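Local coordinates for protein mannosephosphate isomerase, putative (Archaeoglobus fulgidus, PDB 1ZX5) that probably interconverts D-mannose 6-phosphate and D-fructose 6-phosphate as a zinc-dependent type 1 mannose-6-phosphate isomerase of the cupin class, at residues 84-90 and 183-189; 226-230 and 296-300. All blocks are in the same frame, centred on the assembly; numbering follows the deposited sequence. Where two conformers were deposited one is given.

Contact 1 of 2, residues 84-90 and 183-189; sequences PILVRLI and VLEVSSN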
ATOM      1  N   PRO A  84     -11.436   4.761   0.713  1.00 30.50           N
ATOM      2  CA  PRO A  84     -10.737   4.870  -0.568  1.00 29.44           C
ATOM      3  C   PRO A  84      -9.458   4.047  -0.781  1.00 28.53           C
ATOM      4  O   PRO A  84      -9.081   3.809  -1.932  1.00 28.46           O
ATOM      5  CB  PRO A  84     -10.434   6.366  -0.658  1.00 29.76           C
ATOM      6  CG  PRO A  84     -10.334   6.820   0.760  1.00 29.61           C
ATOM      7  CD  PRO A  84     -11.244   5.955   1.562  1.00 30.30           C
ATOM      8  N   ILE A  85      -8.803   3.608   0.291  1.00 27.17           N
ATOM      9  CA  ILE A  85      -7.480   2.997   0.169  1.00 25.83           C
ATOM     10  C   ILE A  85      -7.261   1.797   1.087  1.00 25.78           C
ATOM     11  O   ILE A  85      -7.975   1.603   2.082  1.00 25.19           O
ATOM     12  CB  ILE A  85      -6.302   4.039   0.409  1.00 25.77           C
ATOM     13  CG1 ILE A  85      -6.382   4.671   1.811  1.00 26.27           C
ATOM     14  CG2 ILE A  85      -6.265   5.125  -0.692  1.00 24.09           C
ATOM     15  CD1 ILE A  85      -5.148   5.559   2.189  1.00 25.33           C
ATOM     16  N   LEU A  86      -6.238   1.013   0.751  1.00 25.04           N
ATOM     17  CA  LEU A  86      -5.733  -0.022   1.630  1.00 25.12           C
ATOM     18  C   LEU A  86      -4.218   0.147   1.721  1.00 25.21           C
ATOM     19  O   LEU A  86      -3.528   0.242   0.696  1.00 25.61           O
ATOM     20  CB  LEU A  86      -6.101  -1.424   1.102  1.00 24.74           C
ATOM     21  CG  LEU A  86      -5.496  -2.653   1.809  1.00 24.60           C
ATOM     22  CD1 LEU A  86      -5.837  -2.708   3.304  1.00 23.44           C
ATOM     23  CD2 LEU A  86      -5.961  -3.926   1.137  1.00 25.11           C
ATOM     24  N   VAL A  87      -3.705   0.191   2.949  1.00 25.18           N
ATOM     25  CA  VAL A  87      -2.287   0.387   3.184  1.00 24.44           C
ATOM     26  C   VAL A  87      -1.722  -0.888   3.777  1.00 24.88           C
ATOM     27  O   VAL A  87      -2.228  -1.384   4.784  1.00 24.47           O
ATOM     28  CB  VAL A  87      -2.014   1.601   4.139  1.00 24.64           C
ATOM     29  CG1 VAL A  87      -0.533   1.785   4.353  1.00 22.68           C
ATOM     30  CG2 VAL A  87      -2.628   2.884   3.577  1.00 23.38           C
ATOM     31  N   ARG A  88      -0.672  -1.412   3.146  1.00 25.25           N
ATOM     32  CA  ARG A  88      -0.058  -2.652   3.572  1.00 26.10           C
ATOM     33  C   ARG A  88       1.458  -2.579   3.564  1.00 26.47           C
ATOM     34  O   ARG A  88       2.043  -2.119   2.584  1.00 27.03           O
ATOM     35  CB  ARG A  88      -0.465  -3.776   2.633  1.00 26.47           C
ATOM     36  CG  ARG A  88      -1.935  -4.080   2.655  1.00 28.69           C
ATOM     37  CD  ARG A  88      -2.210  -5.308   1.847  1.00 33.23           C
ATOM     38  NE  ARG A  88      -2.266  -5.040   0.420  1.00 36.37           N
ATOM     39  CZ  ARG A  88      -2.409  -5.990  -0.499  1.00 40.99           C
ATOM     40  NH1 ARG A  88      -2.486  -7.274  -0.141  1.00 41.06           N
ATOM     41  NH2 ARG A  88      -2.473  -5.660  -1.782  1.00 43.24           N
ATOM     42  N   LEU A  89       2.083  -3.034   4.652  1.00 25.93           N
ATOM     43  CA  LEU A  89       3.480  -3.442   4.614  1.00 25.92           C
ATOM     44  C   LEU A  89       3.524  -4.838   4.008  1.00 26.23           C
ATOM     45  O   LEU A  89       2.715  -5.703   4.386  1.00 25.73           O
ATOM     46  CB  LEU A  89       4.106  -3.452   6.018  1.00 25.61           C
ATOM     47  CG  LEU A  89       4.149  -2.109   6.759  1.00 26.80           C
ATOM     48  CD1 LEU A  89       4.670  -2.311   8.177  1.00 26.63           C
ATOM     49  CD2 LEU A  89       4.999  -1.106   5.981  1.00 25.83           C
ATOM     50  N   ILE A  90       4.450  -5.044   3.066  1.00 26.09           N
ATOM     51  CA  ILE A  90       4.604  -6.331   2.360  1.00 26.29           C
ATOM     52  C   ILE A  90       6.059  -6.779   2.444  1.00 26.14           C
ATOM     53  O   ILE A  90       6.967  -6.035   2.083  1.00 26.13           O
ATOM     54  CB  ILE A  90       4.214  -6.230   0.848  1.00 26.59           C
ATOM     55  CG1 ILE A  90       2.787  -5.692   0.651  1.00 26.10           C
ATOM     56  CG2 ILE A  90       4.483  -7.572   0.088  1.00 26.38           C
ATOM     57  CD1 ILE A  90       1.697  -6.663   0.956  1.00 28.23           C
ATOM     58  N   VAL A 183       8.374  -3.533   1.277  1.00 27.42           N
ATOM     59  CA  VAL A 183       7.654  -2.478   0.565  1.00 28.52           C
ATOM     60  C   VAL A 183       6.386  -2.046   1.315  1.00 28.96           C
ATOM     61  O   VAL A 183       5.723  -2.854   1.997  1.00 29.73           O
ATOM     62  CB  VAL A 183       7.416  -2.893  -0.960  1.00 28.87           C
ATOM     63  CG1 VAL A 183       6.916  -4.306  -1.076  1.00 29.19           C
ATOM     64  CG2 VAL A 183       6.479  -1.936  -1.700  1.00 30.00           C
ATOM     65  N   LEU A 184       6.107  -0.748   1.245  1.00 28.88           N
ATOM     66  CA  LEU A 184       4.834  -0.192   1.650  1.00 28.30           C
ATOM     67  C   LEU A 184       3.996  -0.052   0.384  1.00 27.91           C
ATOM     68  O   LEU A 184       4.410   0.633  -0.559  1.00 27.64           O
ATOM     69  CB  LEU A 184       5.070   1.177   2.293  1.00 28.91           C
ATOM     70  CG  LEU A 184       3.856   2.033   2.695  1.00 30.14           C
ATOM     71  CD1 LEU A 184       3.031   1.328   3.768  1.00 32.08           C
ATOM     72  CD2 LEU A 184       4.305   3.385   3.197  1.00 29.38           C
ATOM     73  N   GLU A 185       2.820  -0.681   0.356  0.50 27.31           N
ATOM     74  CA  GLU A 185       1.940  -0.629  -0.823  0.50 27.05           C
ATOM     75  C   GLU A 185       0.609   0.059  -0.508  0.50 27.31           C
ATOM     76  O   GLU A 185      -0.214  -0.470   0.247  0.50 27.54           O
ATOM     77  CB  GLU A 185       1.715  -2.045  -1.424  0.50 26.92           C
ATOM     78  CG  GLU A 185       3.011  -2.721  -1.883  0.50 25.49           C
ATOM     79  CD  GLU A 185       2.839  -4.054  -2.618  0.50 26.39           C
ATOM     80  OE1 GLU A 185       1.716  -4.394  -3.064  0.50 23.91           O
ATOM     81  OE2 GLU A 185       3.865  -4.760  -2.759  0.50 22.69           O
ATOM     82  N   VAL A 186       0.407   1.242  -1.084  1.00 27.28           N
ATOM     83  CA  VAL A 186      -0.838   1.968  -0.920  1.00 26.90           C
ATOM     84  C   VAL A 186      -1.654   1.698  -2.177  1.00 27.17           C
ATOM     85  O   VAL A 186      -1.216   2.024  -3.287  1.00 26.94           O
ATOM     86  CB  VAL A 186      -0.615   3.497  -0.731  1.00 27.24           C
ATOM     87  CG1 VAL A 186      -1.956   4.202  -0.472  1.00 25.82           C
ATOM     88  CG2 VAL A 186       0.366   3.755   0.401  1.00 26.21           C
ATOM     89  N   SER A 187      -2.830   1.088  -2.017  1.00 27.01           N
ATOM     90  CA  SER A 187      -3.671   0.790  -3.167  1.00 26.79           C
ATOM     91  C   SER A 187      -5.109   1.231  -2.951  1.00 26.91           C
ATOM     92  O   SER A 187      -5.466   1.687  -1.868  1.00 26.74           O
ATOM     93  CB  SER A 187      -3.631  -0.697  -3.484  1.00 26.70           C
ATOM     94  OG  SER A 187      -4.235  -1.453  -2.441  1.00 27.83           O
ATOM     95  N   SER A 188      -5.920   1.105  -4.002  1.00 26.89           N
ATOM     96  CA  SER A 188      -7.377   1.098  -3.869  1.00 27.23           C
ATOM     97  C   SER A 188      -7.768   0.126  -2.762  1.00 27.01           C
ATOM     98  O   SER A 188      -7.014  -0.801  -2.431  1.00 26.68           O
ATOM     99  CB  SER A 188      -8.036   0.635  -5.172  1.00 26.80           C
ATOM    100  OG  SER A 188      -7.466   1.295  -6.292  1.00 28.39           O
ATOM    101  N   ASN A 189      -8.947   0.341  -2.192  1.00 27.27           N
ATOM    102  CA  ASN A 189      -9.463  -0.560  -1.183  1.00 27.82           C
ATOM    103  C   ASN A 189     -10.024  -1.833  -1.840  1.00 28.24           C
ATOM    104  O   ASN A 189     -11.235  -2.062  -1.866  1.00 28.37           O
ATOM    105  CB  ASN A 189     -10.522   0.142  -0.318  1.00 27.30           C
ATOM    106  CG  ASN A 189     -10.941  -0.703   0.865  1.00 28.16           C
ATOM    107  OD1 ASN A 189     -10.183  -1.578   1.312  1.00 27.14           O
ATOM    108  ND2 ASN A 189     -12.146  -0.460   1.378  1.00 26.93           N
TER
HETATM  109  O   HOH W   1     -11.125   1.881  -3.621  1.00 35.14           O
HETATM  110  O   HOH W   2      -8.912  -0.473   3.629  1.00 21.59           O
HETATM  111  O   HOH W   3      -2.304  -2.119  -0.504  1.00 21.34           O

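Contact 2 of 2, residues 226-230 and 296-300; sequences ETENF and IYLKV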
ATOM      1  N   GLU A 226       2.422   9.007  -6.742  1.00 32.91           N
ATOM      2  CA  GLU A 226       0.977   9.177  -6.664  1.00 34.08           C
ATOM      3  C   GLU A 226       0.197   8.568  -7.833  1.00 33.58           C
ATOM      4  O   GLU A 226       0.742   8.287  -8.902  1.00 33.09           O
ATOM      5  CB  GLU A 226       0.575  10.649  -6.415  1.00 33.88           C
ATOM      6  CG  GLU A 226       1.183  11.675  -7.333  1.00 36.49           C
ATOM      7  CD  GLU A 226       0.821  13.123  -6.958  1.00 36.62           C
ATOM      8  OE1 GLU A 226       1.004  13.563  -5.790  1.00 39.85           O
ATOM      9  OE2 GLU A 226       0.338  13.827  -7.854  1.00 40.32           O
ATOM     10  N   THR A 227      -1.086   8.329  -7.579  1.00 33.61           N
ATOM     11  CA  THR A 227      -2.048   7.979  -8.612  1.00 33.39           C
ATOM     12  C   THR A 227      -2.968   9.194  -8.716  1.00 33.71           C
ATOM     13  O   THR A 227      -2.622  10.264  -8.199  1.00 33.64           O
ATOM     14  CB  THR A 227      -2.821   6.695  -8.251  1.00 33.24           C
ATOM     15  OG1 THR A 227      -3.725   6.962  -7.173  1.00 33.34           O
ATOM     16  CG2 THR A 227      -1.864   5.578  -7.840  1.00 32.06           C
ATOM     17  N   GLU A 228      -4.128   9.074  -9.364  1.00 33.73           N
ATOM     18  CA  GLU A 228      -5.023  10.235  -9.419  1.00 33.72           C
ATOM     19  C   GLU A 228      -5.853  10.355  -8.147  1.00 32.12           C
ATOM     20  O   GLU A 228      -6.496  11.374  -7.921  1.00 32.28           O
ATOM     21  CB  GLU A 228      -5.923  10.228 -10.671  1.00 35.25           C
ATOM     22  CG  GLU A 228      -5.234  10.690 -11.993  1.00 39.83           C
ATOM     23  CD  GLU A 228      -4.918  12.202 -12.037  1.00 46.40           C
ATOM     24  OE1 GLU A 228      -5.575  12.924 -12.826  1.00 49.27           O
ATOM     25  OE2 GLU A 228      -4.016  12.678 -11.294  1.00 49.20           O
ATOM     26  N   ASN A 229      -5.821   9.323  -7.309  1.00 30.42           N
ATOM     27  CA  ASN A 229      -6.690   9.263  -6.137  1.00 29.04           C
ATOM     28  C   ASN A 229      -5.984   9.413  -4.792  1.00 27.86           C
ATOM     29  O   ASN A 229      -6.615   9.735  -3.788  1.00 27.06           O
ATOM     30  CB  ASN A 229      -7.495   7.968  -6.156  1.00 28.97           C
ATOM     31  CG  ASN A 229      -8.515   7.934  -7.286  1.00 30.02           C
ATOM     32  OD1 ASN A 229      -8.550   6.992  -8.075  1.00 31.61           O
ATOM     33  ND2 ASN A 229      -9.336   8.959  -7.369  1.00 28.19           N
ATOM     34  N   PHE A 230      -4.681   9.157  -4.782  1.00 26.56           N
ATOM     35  CA  PHE A 230      -3.901   9.178  -3.557  1.00 26.40           C
ATOM     36  C   PHE A 230      -2.403   9.273  -3.860  1.00 26.03           C
ATOM     37  O   PHE A 230      -1.965   9.034  -4.985  1.00 25.88           O
ATOM     38  CB  PHE A 230      -4.209   7.941  -2.686  1.00 25.72           C
ATOM     39  CG  PHE A 230      -3.978   6.627  -3.379  1.00 26.64           C
ATOM     40  CD1 PHE A 230      -2.693   6.073  -3.461  1.00 26.72           C
ATOM     41  CD2 PHE A 230      -5.047   5.927  -3.952  1.00 27.20           C
ATOM     42  CE1 PHE A 230      -2.486   4.852  -4.100  1.00 25.77           C
ATOM     43  CE2 PHE A 230      -4.843   4.706  -4.594  1.00 24.89           C
ATOM     44  CZ  PHE A 230      -3.564   4.172  -4.659  1.00 25.79           C
ATOM     45  N   ILE A 296       0.881   9.563   3.758  1.00 23.40           N
ATOM     46  CA  ILE A 296      -0.018   9.015   2.761  1.00 23.85           C
ATOM     47  C   ILE A 296      -1.251   9.916   2.754  1.00 24.63           C
ATOM     48  O   ILE A 296      -1.791  10.241   3.799  1.00 24.96           O
ATOM     49  CB  ILE A 296      -0.376   7.518   3.086  1.00 23.87           C
ATOM     50  CG1 ILE A 296       0.906   6.686   3.215  1.00 23.00           C
ATOM     51  CG2 ILE A 296      -1.346   6.927   2.040  1.00 22.72           C
ATOM     52  CD1 ILE A 296       0.739   5.343   3.969  1.00 24.09           C
ATOM     53  N   TYR A 297      -1.679  10.350   1.582  1.00 25.32           N
ATOM     54  CA  TYR A 297      -2.747  11.337   1.509  1.00 26.37           C
ATOM     55  C   TYR A 297      -3.695  11.022   0.362  1.00 26.83           C
ATOM     56  O   TYR A 297      -3.319  10.371  -0.616  1.00 26.54           O
ATOM     57  CB  TYR A 297      -2.167  12.764   1.351  1.00 26.48           C
ATOM     58  CG  TYR A 297      -1.200  12.881   0.203  1.00 27.45           C
ATOM     59  CD1 TYR A 297      -1.652  13.211  -1.081  1.00 27.23           C
ATOM     60  CD2 TYR A 297       0.166  12.633   0.385  1.00 27.88           C
ATOM     61  CE1 TYR A 297      -0.785  13.304  -2.148  1.00 28.04           C
ATOM     62  CE2 TYR A 297       1.057  12.731  -0.682  1.00 28.23           C
ATOM     63  CZ  TYR A 297       0.572  13.061  -1.948  1.00 29.72           C
ATOM     64  OH  TYR A 297       1.435  13.164  -3.025  1.00 29.48           O
ATOM     65  N   LEU A 298      -4.929  11.493   0.499  1.00 28.00           N
ATOM     66  CA  LEU A 298      -5.920  11.393  -0.564  1.00 28.61           C
ATOM     67  C   LEU A 298      -5.764  12.591  -1.491  1.00 29.90           C
ATOM     68  O   LEU A 298      -5.296  13.654  -1.078  1.00 29.91           O
ATOM     69  CB  LEU A 298      -7.327  11.329   0.027  1.00 27.83           C
ATOM     70  CG  LEU A 298      -7.580  10.237   1.071  1.00 26.72           C
ATOM     71  CD1 LEU A 298      -9.036  10.287   1.530  1.00 24.63           C
ATOM     72  CD2 LEU A 298      -7.200   8.828   0.548  1.00 24.13           C
ATOM     73  N   LYS A 299      -6.119  12.402  -2.752  1.00 31.40           N
ATOM     74  CA  LYS A 299      -6.080  13.474  -3.723  1.00 33.33           C
ATOM     75  C   LYS A 299      -7.496  13.788  -4.188  1.00 34.78           C
ATOM     76  O   LYS A 299      -8.290  12.888  -4.486  1.00 34.76           O
ATOM     77  CB  LYS A 299      -5.197  13.098  -4.909  1.00 33.09           C
ATOM     78  CG  LYS A 299      -3.717  13.170  -4.610  1.00 33.84           C
ATOM     79  CD  LYS A 299      -2.912  12.606  -5.757  1.00 36.32           C
ATOM     80  CE  LYS A 299      -2.904  13.554  -6.954  1.00 37.76           C
ATOM     81  NZ  LYS A 299      -2.334  12.890  -8.156  1.00 38.90           N
ATOM     82  N   VAL A 300      -7.795  15.077  -4.234  1.00 36.88           N
ATOM     83  CA  VAL A 300      -9.112  15.578  -4.593  1.00 38.84           C
ATOM     84  C   VAL A 300      -8.960  16.676  -5.648  1.00 39.49           C
ATOM     85  O   VAL A 300      -9.289  16.463  -6.819  1.00 41.10           O
ATOM     86  CB  VAL A 300      -9.846  16.147  -3.354  1.00 38.85           C
ATOM     87  CG1 VAL A 300      -9.119  17.379  -2.837  1.00 39.71           C
ATOM     88  CG2 VAL A 300     -11.289  16.502  -3.703  1.00 40.31           C
TER

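Contact 1 of 2, residues 84-90 and 183-189
L86 and S187, R88 and E185, and I90 and V183 form the hydrogen-bonded pairs of an antiparallel ladder. It joins two inner strands of the six-stranded sheet in the cupin-type catalytic domain. The strand axes run 160° apart in direction. In each pair the two backbones bond in both directions. The bond from E185 N to R88 O is the straightest, 2.8 Å and 179° at the hydrogen.

The face with V87, L89, L184 and V186 is apolar. L184 CD1 lies between two neighbours, 3.6 Å from V87 CG1 and 3.8 Å from L89 CD2. I296 of strand 291-298 packs on V87 and V186.

The face with R88, I90 and E185 is more polar. The E185 and I90 side chains cross at about a right angle, in one of two modelled conformers of E185. The charged end of R88 turns to E38, its salt-bridge partner on strand 36-41. I90 CD1 sits over one guanidinium face, toward the rim.

S187 OG lies between its own N and carbonyl carbon (chi1 66°) and donates to S188 O. It also accepts from a water. Replacing S187 by alanine would probably leave that water less firmly placed and S188 O without this donor. The same water donates to E185 O at 2.8 Å and accepts from R88 NE at 3.1 Å, in the guanidinium plane.

Contact 2 of 2, residues 226-230 and 296-300
E226 and K299 form a salt bridge in a polar, partly buried contact at the edge of the C-terminal cupin domain. A turn linking strands 224-226 and 230-237 meets the chain's C-terminal end, where strand 291-298 runs out. Both flanking strands belong to the same antiparallel sheet as strand 291-298.

K299 contributes the largest share of the contact. Its chain bends at chi3 (73°) and brings NZ to T227 O and the two carboxylates. NZ donates to T227 O at 2.6 Å, tilted 17° from the carbonyl plane. It also makes a salt bridge with E226 OE2 at 2.8 Å, though its hydrogen bond there is weak. E228 OE2 adds a longer salt bridge, 3.6 Å from NZ. The two carboxylates and the carbonyl would probably stabilise the charged form of the lysine.

The other oxygen of E226, OE1, lies 2.8 Å from Y297 OH. It approaches the edge of the tyrosine ring, near the ring plane, and the carboxylate is turned 68° from that plane. One glutamate thus meets two residues of the C-terminal end.

T227 shapes the turn. Its OG1 accepts from N229 N, which makes an ST turn, and stands over the centre of one face of the F230 ring. T227 N bonds to F230 O.

The backbones meet at F230 and L298, a non-hydrogen-bonded antiparallel pair. F230 CB rests 3.3 Å from Y297 O. Beyond this pair, K299 N donates to N229 O at 2.9 Å, from well above the carbonyl plane.

Contact 1 lies in the core, near the centre of the chain. Contact 2 is about 12 Å away, measured between centres, and partly open to solvent. Contact 1 joins two full strands of one sheet; contact 2 joins a turn between two strands of another sheet to the end of its strand 291-298. Contact 1 rests on a regular backbone ladder with one apolar face. Contact 2 has a single bridge and relies on charged side chains. The two touch where the sheets pack face to face. The F230 ring wedges against strands of contact 1: its CD2 is 3.6 Å from I85 CG2, and its CZ is 3.7 Å from S187 CA. L298 CD2 also reaches P84 CG, at 3.7 Å.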